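Local structure of USG-1 protein homolog (Pseudomonas aeruginosa, 2HJS) at residues L149-N155 with V250-E256; E140-L145 with L267-I273; G272-V276 with E293-V299. The protein is probably an NAD(P)-dependent oxidoreductase of the aspartate-semialdehyde dehydrogenase family that acts on an aldehyde or oxo group and works as a dimer. One frame throughout, in Å; residues are numbered along the deposited sequence.

Interaction 1. Residues L149-N155 with V250-E256; sequences LDCRQLN and VTLQCAE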
loop_
_atom_site.group_PDB
_atom_site.type_symbol
_atom_site.label_atom_id
_atom_site.label_comp_id
_atom_site.label_asym_id
_atom_site.label_seq_id
_atom_site.Cartn_x
_atom_site.Cartn_y
_atom_site.Cartn_z
ATOM N N LEU A 149 -24.386 4.219 6.434
ATOM C CA LEU A 149 -23.874 4.553 5.107
ATOM C C LEU A 149 -24.450 3.643 4.040
ATOM O O LEU A 149 -24.578 2.440 4.245
ATOM C CB LEU A 149 -22.348 4.424 5.071
ATOM C CG LEU A 149 -21.534 5.255 6.057
ATOM C CD1 LEU A 149 -20.066 5.049 5.811
ATOM C CD2 LEU A 149 -21.895 6.747 5.995
ATOM N N ASP A 150 -24.771 4.226 2.888
ATOM C CA ASP A 150 -25.175 3.450 1.717
ATOM C C ASP A 150 -23.994 3.372 0.752
ATOM O O ASP A 150 -23.755 4.271 -0.059
ATOM C CB ASP A 150 -26.433 4.050 1.060
ATOM C CG ASP A 150 -26.894 3.272 -0.183
ATOM O OD1 ASP A 150 -26.311 2.207 -0.522
ATOM O OD2 ASP A 150 -27.862 3.744 -0.829
ATOM N N CYS A 151 -23.262 2.274 0.847
ATOM C CA CYS A 151 -22.045 2.105 0.104
ATOM C C CYS A 151 -22.278 1.562 -1.315
ATOM O O CYS A 151 -22.715 0.423 -1.493
ATOM C CB CYS A 151 -21.088 1.199 0.876
ATOM S SG CYS A 151 -19.541 1.052 0.036
ATOM N N ARG A 152 -21.945 2.381 -2.309
ATOM C CA ARG A 152 -22.127 2.052 -3.724
ATOM C C ARG A 152 -20.897 1.434 -4.398
ATOM O O ARG A 152 -21.040 0.729 -5.385
ATOM C CB ARG A 152 -22.560 3.313 -4.494
ATOM C CG ARG A 152 -23.911 3.871 -4.030
ATOM C CD ARG A 152 -25.024 2.908 -4.430
ATOM N NE ARG A 152 -26.300 3.137 -3.747
ATOM C CZ ARG A 152 -27.241 3.992 -4.166
ATOM N NH1 ARG A 152 -27.049 4.742 -5.264
ATOM N NH2 ARG A 152 -28.377 4.115 -3.474
ATOM N N GLN A 153 -19.699 1.725 -3.892
ATOM C CA GLN A 153 -18.440 1.170 -4.432
ATOM C C GLN A 153 -17.480 1.057 -3.256
ATOM O O GLN A 153 -17.393 1.961 -2.444
ATOM C CB GLN A 153 -17.760 2.069 -5.496
ATOM C CG GLN A 153 -18.523 2.432 -6.785
ATOM C CD GLN A 153 -18.566 1.319 -7.850
ATOM O OE1 GLN A 153 -17.799 0.346 -7.804
ATOM N NE2 GLN A 153 -19.482 1.463 -8.818
ATOM N N LEU A 154 -16.730 -0.026 -3.200
ATOM C CA LEU A 154 -15.792 -0.255 -2.126
ATOM C C LEU A 154 -14.436 -0.565 -2.742
ATOM O O LEU A 154 -14.311 -1.525 -3.487
ATOM C CB LEU A 154 -16.287 -1.421 -1.271
ATOM C CG LEU A 154 -15.471 -1.889 -0.072
ATOM C CD1 LEU A 154 -15.269 -0.756 0.873
ATOM C CD2 LEU A 154 -16.231 -3.019 0.630
ATOM N N ASN A 155 -13.446 0.269 -2.456
ATOM C CA ASN A 155 -12.083 0.010 -2.896
ATOM C C ASN A 155 -11.213 -0.377 -1.707
ATOM O O ASN A 155 -11.219 0.297 -0.683
ATOM C CB ASN A 155 -11.488 1.199 -3.630
ATOM C CG ASN A 155 -10.212 0.827 -4.407
ATOM O OD1 ASN A 155 -9.087 0.815 -3.858
ATOM N ND2 ASN A 155 -10.382 0.509 -5.667
ATOM N N VAL A 250 -8.955 1.820 2.678
ATOM C CA VAL A 250 -10.307 1.597 2.184
ATOM C C VAL A 250 -10.895 2.918 1.689
ATOM O O VAL A 250 -10.697 3.947 2.321
ATOM C CB VAL A 250 -11.182 0.995 3.325
ATOM C CG1 VAL A 250 -12.632 0.753 2.872
ATOM C CG2 VAL A 250 -10.558 -0.336 3.878
ATOM N N THR A 251 -11.587 2.893 0.546
ATOM C CA THR A 251 -12.393 4.029 0.065
ATOM C C THR A 251 -13.820 3.563 -0.157
ATOM O O THR A 251 -14.060 2.610 -0.904
ATOM C CB THR A 251 -11.889 4.583 -1.267
ATOM O OG1 THR A 251 -10.480 4.746 -1.191
ATOM C CG2 THR A 251 -12.529 5.951 -1.586
ATOM N N LEU A 252 -14.764 4.211 0.506
ATOM C CA LEU A 252 -16.165 3.939 0.271
ATOM C C LEU A 252 -16.782 5.077 -0.507
ATOM O O LEU A 252 -16.621 6.237 -0.135
ATOM C CB LEU A 252 -16.939 3.807 1.590
ATOM C CG LEU A 252 -16.354 3.004 2.752
ATOM C CD1 LEU A 252 -17.394 2.846 3.843
ATOM C CD2 LEU A 252 -16.000 1.671 2.212
ATOM N N GLN A 253 -17.476 4.736 -1.587
ATOM C CA GLN A 253 -18.262 5.694 -2.340
ATOM C C GLN A 253 -19.708 5.508 -1.925
ATOM O O GLN A 253 -20.306 4.454 -2.159
ATOM C CB GLN A 253 -18.108 5.454 -3.835
ATOM C CG GLN A 253 -18.854 6.455 -4.707
ATOM C CD GLN A 253 -18.124 7.770 -4.828
ATOM O OE1 GLN A 253 -16.930 7.797 -5.096
ATOM N NE2 GLN A 253 -18.839 8.872 -4.626
ATOM N N CYS A 254 -20.265 6.531 -1.291
ATOM C CA CYS A 254 -21.602 6.441 -0.753
ATOM C C CYS A 254 -22.625 7.216 -1.549
ATOM O O CYS A 254 -22.274 8.021 -2.396
ATOM C CB CYS A 254 -21.606 6.887 0.701
ATOM S SG CYS A 254 -20.428 5.909 1.662
ATOM N N ALA A 255 -23.897 6.964 -1.246
ATOM C CA ALA A 255 -24.998 7.540 -1.996
ATOM C C ALA A 255 -25.226 9.012 -1.633
ATOM O O ALA A 255 -25.682 9.784 -2.459
ATOM C CB ALA A 255 -26.277 6.715 -1.768
ATOM N N GLU A 256 -24.868 9.361 -0.394
ATOM C CA GLU A 256 -25.152 10.658 0.230
ATOM C C GLU A 256 -23.824 11.213 0.784
ATOM O O GLU A 256 -22.917 10.424 1.074
ATOM C CB GLU A 256 -26.150 10.464 1.393
ATOM C CG GLU A 256 -27.363 9.537 1.095
ATOM C CD GLU A 256 -27.846 8.742 2.320
ATOM O OE1 GLU A 256 -27.717 7.486 2.315
ATOM O OE2 GLU A 256 -28.350 9.367 3.288
HETATM O O HOH W 1 -24.954 6.899 2.109
#
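Gln153 to Asn155 pair antiparallel with Thr251 to Gln253, their short axes 4.8 Å apart, until a classic beta bulge shifts the register by one residue where Arg152 and Gln153 both face Gln253. The two strands are inner neighbours in the mixed sheet of the dimerisation domain. At the bulge Gln253 O accepts twice: Arg152 N approaches at 2.6 Å almost in line with the carbonyl, whereas Gln153 N, at 3.3 Å, uses a lone pair in the carbonyl plane. Regular pairing follows, with Gln253 N giving a nearly straight bond to Gln153 O. Beyond the bulge, Ala255 N reaches Asp150 O at 2.9 Å, a more bent bond.

The faces of this ladder differ in character. Leu149, Cys151, Leu154, Leu252 and Cys254 form an apolar side that meets helix 133-145 through Leu154; the side chains of Leu149 and Leu252 cross at about a right angle, their CD1 atoms 4.0 Å apart. Gln153, Asn155, Thr251 and Gln253 line the other face, against the second subunit: Thr251 OG1 bonds to Asn155 of that subunit, while the Gln253 amide is held by Asp305 and Gln308.

At the exposed end, the Arg152 chain bends at chi2 (-69°) and folds back to Asp150, its NH2 lying 2.7 Å from OD2 in a salt bridge made on the syn side but about 30° out of the carboxylate plane. One water accepts from Asp150 N and donates to Glu256 OE1. The methyl CB of Ala255 sits over the centre of one guanidinium face of Arg152, 3.7 Å above its plane.

Interaction 2. Residues E140-L145 with L267-I273; sequences EVLAPL and LDATKGI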
loop_
_atom_site.group_PDB
_atom_site.type_symbol
_atom_site.label_atom_id
_atom_site.label_comp_id
_atom_site.label_asym_id
_atom_site.label_seq_id
_atom_site.Cartn_x
_atom_site.Cartn_y
_atom_site.Cartn_z
ATOM N N GLU A 140 -15.469 -6.429 9.814
ATOM C CA GLU A 140 -15.685 -6.021 11.179
ATOM C C GLU A 140 -15.868 -4.511 11.278
ATOM O O GLU A 140 -16.646 -4.039 12.092
ATOM C CB GLU A 140 -14.503 -6.457 12.059
ATOM C CG GLU A 140 -14.472 -5.793 13.422
ATOM C CD GLU A 140 -13.232 -6.170 14.222
ATOM O OE1 GLU A 140 -12.209 -6.531 13.583
ATOM O OE2 GLU A 140 -13.281 -6.106 15.483
ATOM N N VAL A 141 -15.129 -3.765 10.459
ATOM C CA VAL A 141 -15.177 -2.313 10.482
ATOM C C VAL A 141 -16.371 -1.796 9.674
ATOM O O VAL A 141 -17.048 -0.871 10.099
ATOM C CB VAL A 141 -13.849 -1.714 9.946
ATOM C CG1 VAL A 141 -13.974 -0.186 9.719
ATOM C CG2 VAL A 141 -12.709 -2.054 10.915
ATOM N N LEU A 142 -16.636 -2.407 8.529
ATOM C CA LEU A 142 -17.742 -1.983 7.663
ATOM C C LEU A 142 -19.137 -2.291 8.196
ATOM O O LEU A 142 -20.053 -1.483 8.021
ATOM C CB LEU A 142 -17.620 -2.647 6.308
ATOM C CG LEU A 142 -16.971 -1.846 5.195
ATOM C CD1 LEU A 142 -15.813 -0.979 5.667
ATOM C CD2 LEU A 142 -16.529 -2.843 4.136
ATOM N N ALA A 143 -19.308 -3.464 8.809
ATOM C CA ALA A 143 -20.633 -3.876 9.284
ATOM C C ALA A 143 -21.365 -2.768 10.079
ATOM O O ALA A 143 -22.484 -2.395 9.713
ATOM C CB ALA A 143 -20.571 -5.184 10.080
ATOM N N PRO A 144 -20.753 -2.245 11.160
ATOM C CA PRO A 144 -21.490 -1.202 11.917
ATOM C C PRO A 144 -21.713 0.106 11.136
ATOM O O PRO A 144 -22.659 0.819 11.398
ATOM C CB PRO A 144 -20.622 -0.962 13.159
ATOM C CG PRO A 144 -19.316 -1.607 12.890
ATOM C CD PRO A 144 -19.447 -2.573 11.764
ATOM N N LEU A 145 -20.857 0.398 10.171
ATOM C CA LEU A 145 -21.012 1.582 9.340
ATOM C C LEU A 145 -22.170 1.472 8.352
ATOM O O LEU A 145 -22.776 2.482 7.986
ATOM C CB LEU A 145 -19.718 1.858 8.578
ATOM C CG LEU A 145 -18.494 2.201 9.415
ATOM C CD1 LEU A 145 -17.291 2.499 8.480
ATOM C CD2 LEU A 145 -18.811 3.392 10.274
ATOM N N LEU A 267 -17.603 3.889 15.170
ATOM C CA LEU A 267 -16.341 3.167 15.326
ATOM C C LEU A 267 -15.839 3.266 16.749
ATOM O O LEU A 267 -15.359 2.290 17.314
ATOM C CB LEU A 267 -15.277 3.746 14.388
ATOM C CG LEU A 267 -15.528 3.566 12.887
ATOM C CD1 LEU A 267 -14.532 4.377 12.086
ATOM C CD2 LEU A 267 -15.497 2.092 12.497
ATOM N N ASP A 268 -15.956 4.457 17.323
ATOM C CA ASP A 268 -15.576 4.651 18.701
ATOM C C ASP A 268 -16.457 3.811 19.648
ATOM O O ASP A 268 -15.952 3.272 20.619
ATOM C CB ASP A 268 -15.646 6.132 19.057
ATOM C CG ASP A 268 -14.692 6.514 20.173
ATOM O OD1 ASP A 268 -13.752 5.730 20.471
ATOM O OD2 ASP A 268 -14.879 7.619 20.729
ATOM N N ALA A 269 -17.753 3.683 19.346
ATOM C CA ALA A 269 -18.702 2.962 20.218
ATOM C C ALA A 269 -18.659 1.434 20.049
ATOM O O ALA A 269 -19.170 0.716 20.888
ATOM C CB ALA A 269 -20.128 3.480 20.013
ATOM N N THR A 270 -18.036 0.934 18.985
ATOM C CA THR A 270 -18.053 -0.501 18.706
ATOM C C THR A 270 -16.940 -1.228 19.459
ATOM O O THR A 270 -15.766 -0.844 19.354
ATOM C CB THR A 270 -17.932 -0.775 17.186
ATOM O OG1 THR A 270 -18.991 -0.087 16.505
ATOM C CG2 THR A 270 -18.027 -2.280 16.881
ATOM N N LYS A 271 -17.320 -2.250 20.227
ATOM C CA LYS A 271 -16.365 -3.131 20.905
ATOM C C LYS A 271 -15.429 -3.784 19.885
ATOM O O LYS A 271 -15.858 -4.156 18.800
ATOM C CB LYS A 271 -17.106 -4.208 21.711
ATOM C CG LYS A 271 -16.208 -5.300 22.290
ATOM C CD LYS A 271 -16.993 -6.467 22.869
ATOM C CE LYS A 271 -16.848 -6.530 24.381
ATOM N NZ LYS A 271 -15.424 -6.706 24.811
ATOM N N GLY A 272 -14.151 -3.896 20.233
ATOM C CA GLY A 272 -13.188 -4.586 19.393
ATOM C C GLY A 272 -12.574 -3.689 18.335
ATOM O O GLY A 272 -11.636 -4.109 17.650
ATOM N N ILE A 273 -13.126 -2.476 18.171
ATOM C CA ILE A 273 -12.571 -1.478 17.260
ATOM C C ILE A 273 -12.030 -0.332 18.103
ATOM O O ILE A 273 -12.701 0.136 19.029
ATOM C CB ILE A 273 -13.623 -0.935 16.261
ATOM C CG1 ILE A 273 -14.000 -1.993 15.225
ATOM C CG2 ILE A 273 -13.089 0.275 15.525
ATOM C CD1 ILE A 273 -15.226 -1.609 14.361
HETATM O O HOH W 2 -15.810 -5.517 16.502
#
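With chi1 at -71° and chi2 at 169°, Ile273 throws CG1 beside its own backbone N and stretches CD1 toward helix 133-145, where it meets Glu140 O at 3.6 Å and packs against the CA of Val141. Glu140 answers with an extended chain, CG anti to the backbone N (chi1 166°), which carries its carboxylate out to the turn at Gly272. The arrangement is a helix laid against the C-terminal end of helix 260-269 and the type II beta turn, Thr270 to Ile273, that leads from it into an edge strand. Both helices pack on one face of the dimerisation-domain sheet.

No direct hydrogen bond joins the two segments. Apolar groups carry most of the contact: Leu267 CD2 touches both Val141 CG1, 3.9 Å away, and Leu145 CD2, its side chain meeting each at a slant. Pro144, at the kink of its helix, sets CB 3.8 Å from Thr270 OG1, a hydroxyl already bonded to Val266 O, and its CG approaches Ile273 CD1.

The buried Glu140 carboxylate is well supplied with partners. Thr294 bonds OE1 and Lys320 makes a salt bridge to OE2, which would be expected to favour the charged form. Gly272 supplies the positive phi of the turn, and its carbonyl O lies 3.4 Å from Glu140 OE2, but both are acceptors and no bond joins them. One water links the segments instead, donating to Glu140 OE2 at 2.8 Å and to Lys271 O at 2.7 Å.

Interaction 3. Residues G272-V276 with E293-V299; sequences GIEWV and ETYVGRV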
loop_
_atom_site.group_PDB
_atom_site.type_symbol
_atom_site.label_atom_id
_atom_site.label_comp_id
_atom_site.label_asym_id
_atom_site.label_seq_id
_atom_site.Cartn_x
_atom_site.Cartn_y
_atom_site.Cartn_z
ATOM N N GLY A 272 -14.151 -3.896 20.233
ATOM C CA GLY A 272 -13.188 -4.586 19.393
ATOM C C GLY A 272 -12.574 -3.689 18.335
ATOM O O GLY A 272 -11.636 -4.109 17.650
ATOM N N ILE A 273 -13.126 -2.476 18.171
ATOM C CA ILE A 273 -12.571 -1.478 17.260
ATOM C C ILE A 273 -12.030 -0.332 18.103
ATOM O O ILE A 273 -12.701 0.136 19.029
ATOM C CB ILE A 273 -13.623 -0.935 16.261
ATOM C CG1 ILE A 273 -14.000 -1.993 15.225
ATOM C CG2 ILE A 273 -13.089 0.275 15.525
ATOM C CD1 ILE A 273 -15.226 -1.609 14.361
ATOM N N GLU A 274 -10.812 0.105 17.802
ATOM C CA GLU A 274 -10.267 1.298 18.440
ATOM C C GLU A 274 -10.140 2.420 17.409
ATOM O O GLU A 274 -9.383 2.310 16.440
ATOM C CB GLU A 274 -8.933 0.992 19.128
ATOM C CG GLU A 274 -8.371 2.145 19.974
ATOM C CD GLU A 274 -9.335 2.664 21.048
ATOM O OE1 GLU A 274 -9.537 3.894 21.108
ATOM O OE2 GLU A 274 -9.880 1.857 21.835
ATOM N N TRP A 275 -10.915 3.481 17.602
ATOM C CA TRP A 275 -10.897 4.603 16.684
ATOM C C TRP A 275 -9.770 5.552 17.069
ATOM O O TRP A 275 -9.635 5.903 18.222
ATOM C CB TRP A 275 -12.226 5.368 16.659
ATOM C CG TRP A 275 -12.098 6.662 15.837
ATOM C CD1 TRP A 275 -11.889 6.756 14.476
ATOM C CD2 TRP A 275 -12.104 8.008 16.335
ATOM N NE1 TRP A 275 -11.801 8.081 14.105
ATOM C CE2 TRP A 275 -11.919 8.869 15.220
ATOM C CE3 TRP A 275 -12.263 8.576 17.610
ATOM C CZ2 TRP A 275 -11.887 10.260 15.341
ATOM C CZ3 TRP A 275 -12.225 9.963 17.731
ATOM C CH2 TRP A 275 -12.047 10.790 16.596
ATOM N N VAL A 276 -8.967 5.952 16.089
ATOM C CA VAL A 276 -7.885 6.908 16.314
ATOM C C VAL A 276 -8.164 8.148 15.467
ATOM O O VAL A 276 -8.424 8.053 14.262
ATOM C CB VAL A 276 -6.484 6.303 15.967
ATOM C CG1 VAL A 276 -5.352 7.319 16.265
ATOM C CG2 VAL A 276 -6.260 4.992 16.714
ATOM N N GLU A 293 -7.796 -5.394 19.622
ATOM C CA GLU A 293 -8.477 -4.323 18.910
ATOM C C GLU A 293 -8.044 -4.271 17.450
ATOM O O GLU A 293 -6.873 -4.439 17.116
ATOM C CB GLU A 293 -8.194 -2.952 19.553
ATOM C CG GLU A 293 -8.452 -2.903 21.078
ATOM C CD GLU A 293 -9.895 -3.199 21.386
ATOM O OE1 GLU A 293 -10.748 -2.392 20.961
ATOM O OE2 GLU A 293 -10.180 -4.252 22.007
ATOM N N THR A 294 -9.010 -4.013 16.587
ATOM C CA THR A 294 -8.736 -3.608 15.224
ATOM C C THR A 294 -8.768 -2.069 15.259
ATOM O O THR A 294 -9.764 -1.468 15.660
ATOM C CB THR A 294 -9.811 -4.174 14.314
ATOM O OG1 THR A 294 -9.624 -5.588 14.211
ATOM C CG2 THR A 294 -9.779 -3.557 12.931
ATOM N N TYR A 295 -7.669 -1.446 14.864
ATOM C CA TYR A 295 -7.523 0.013 14.943
ATOM C C TYR A 295 -7.946 0.671 13.633
ATOM O O TYR A 295 -7.603 0.183 12.571
ATOM C CB TYR A 295 -6.075 0.362 15.208
ATOM C CG TYR A 295 -5.634 0.167 16.626
ATOM C CD1 TYR A 295 -5.517 1.260 17.476
ATOM C CD2 TYR A 295 -5.336 -1.109 17.132
ATOM C CE1 TYR A 295 -5.097 1.109 18.795
ATOM C CE2 TYR A 295 -4.924 -1.274 18.464
ATOM C CZ TYR A 295 -4.814 -0.153 19.279
ATOM O OH TYR A 295 -4.405 -0.268 20.585
ATOM N N VAL A 296 -8.694 1.771 13.715
ATOM C CA VAL A 296 -9.186 2.443 12.523
ATOM C C VAL A 296 -8.871 3.929 12.649
ATOM O O VAL A 296 -9.228 4.535 13.650
ATOM C CB VAL A 296 -10.724 2.273 12.335
ATOM C CG1 VAL A 296 -11.190 2.920 10.990
ATOM C CG2 VAL A 296 -11.096 0.821 12.360
ATOM N N GLY A 297 -8.218 4.498 11.630
ATOM C CA GLY A 297 -7.941 5.923 11.580
ATOM C C GLY A 297 -8.089 6.563 10.207
ATOM O O GLY A 297 -8.558 5.924 9.252
ATOM N N ARG A 298 -7.694 7.838 10.132
ATOM C CA ARG A 298 -7.668 8.650 8.918
ATOM C C ARG A 298 -9.043 8.759 8.284
ATOM O O ARG A 298 -9.161 8.790 7.063
ATOM C CB ARG A 298 -6.612 8.154 7.898
ATOM C CG ARG A 298 -5.164 8.183 8.383
ATOM C CD ARG A 298 -4.219 8.466 7.234
ATOM N NE ARG A 298 -4.528 9.752 6.603
ATOM C CZ ARG A 298 -4.187 10.120 5.378
ATOM N NH1 ARG A 298 -3.462 9.310 4.612
ATOM N NH2 ARG A 298 -4.551 11.331 4.929
ATOM N N VAL A 299 -10.080 8.790 9.120
ATOM C CA VAL A 299 -11.450 8.938 8.630
ATOM C C VAL A 299 -11.581 10.337 8.062
ATOM O O VAL A 299 -11.410 11.306 8.778
ATOM C CB VAL A 299 -12.499 8.701 9.747
ATOM C CG1 VAL A 299 -13.940 9.056 9.240
ATOM C CG2 VAL A 299 -12.433 7.268 10.249
HETATM O O HOH W 3 -13.299 -2.084 22.130
HETATM O O HOH W 4 -9.971 9.028 12.152
HETATM O O HOH W 5 -6.533 9.510 12.024
#
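Four backbone hydrogen bonds knit Gly272-Val276 to Glu293-Val299, and they run in the alternating manner of parallel strands. Thr294 N donates to Gly272 O at 2.8 Å, Thr294 O accepts from Glu274 N, Glu274 O receives Val296 N, and Val296 O takes Val276 N. Each donor stands somewhat out of its carbonyl plane, by as much as 34° for Glu274 N.

Where the ladder stops, water takes over. At the start, one water accepts from Gly272 N and donates to Glu293 OE1, both at 2.8 Å; Glu293 is brought there by a chain bent at chi2 (-61°). At the far end a second water binds three groups: it accepts from Trp275 NE1 at 2.8 Å and from Val299 N, and donates to Val276 O. A third accepts from Arg298 N and also donates, over a longer distance, to Val276 O.

The strands belong to a beta-alpha-beta unit, with helix 284-288 in the connection, and 273-275 is the outermost strand at this side of the sheet within the chain. Strand 308-315 flanks 294-299 on its other side, bonding to the backbone of Tyr295 and Gly297. Thr294 OG1, besides its bond to Glu140, is bonded to Ser315 and Lys320, while the Arg298 guanidinium crosses to the second subunit, with a salt bridge to Glu215 and bonds to carbonyls of Ala201 and Gly210 there.

Apolar contacts divide between the faces. Ile273 CG2 meets Val296 CG2 at 3.8 Å, and Val299 CG2 approaches the edge of the Trp275 ring, 4.0 Å from NE1. On the reverse, Glu274 CB makes a CH-pi contact 4.0 Å from the Tyr295 ring centroid, while Val276 CG2 touches that ring in plane, 3.9 Å from CD1.

All three contacts build one sheet and the helical layer upon it, yet each solves a different problem. Interaction 2 is the buried one, helix against helix end and turn, held by apolar packing, with a carboxylate at its side that is joined across through a water and by no direct hydrogen bond. Interactions 1 and 3 are strand pairings, antiparallel within the sheet and parallel at its margin; both are partly buried, rely on backbone bonds and end in water. Interactions 2 and 3 share Gly272 and Ile273, and touch again where Val141 packs on Val296. Interaction 1 meets interaction 2 through Leu154 and Leu142, but stays about 7 Å from interaction 3 at the nearest atoms. The second subunit reaches interactions 1 and 3, not 2.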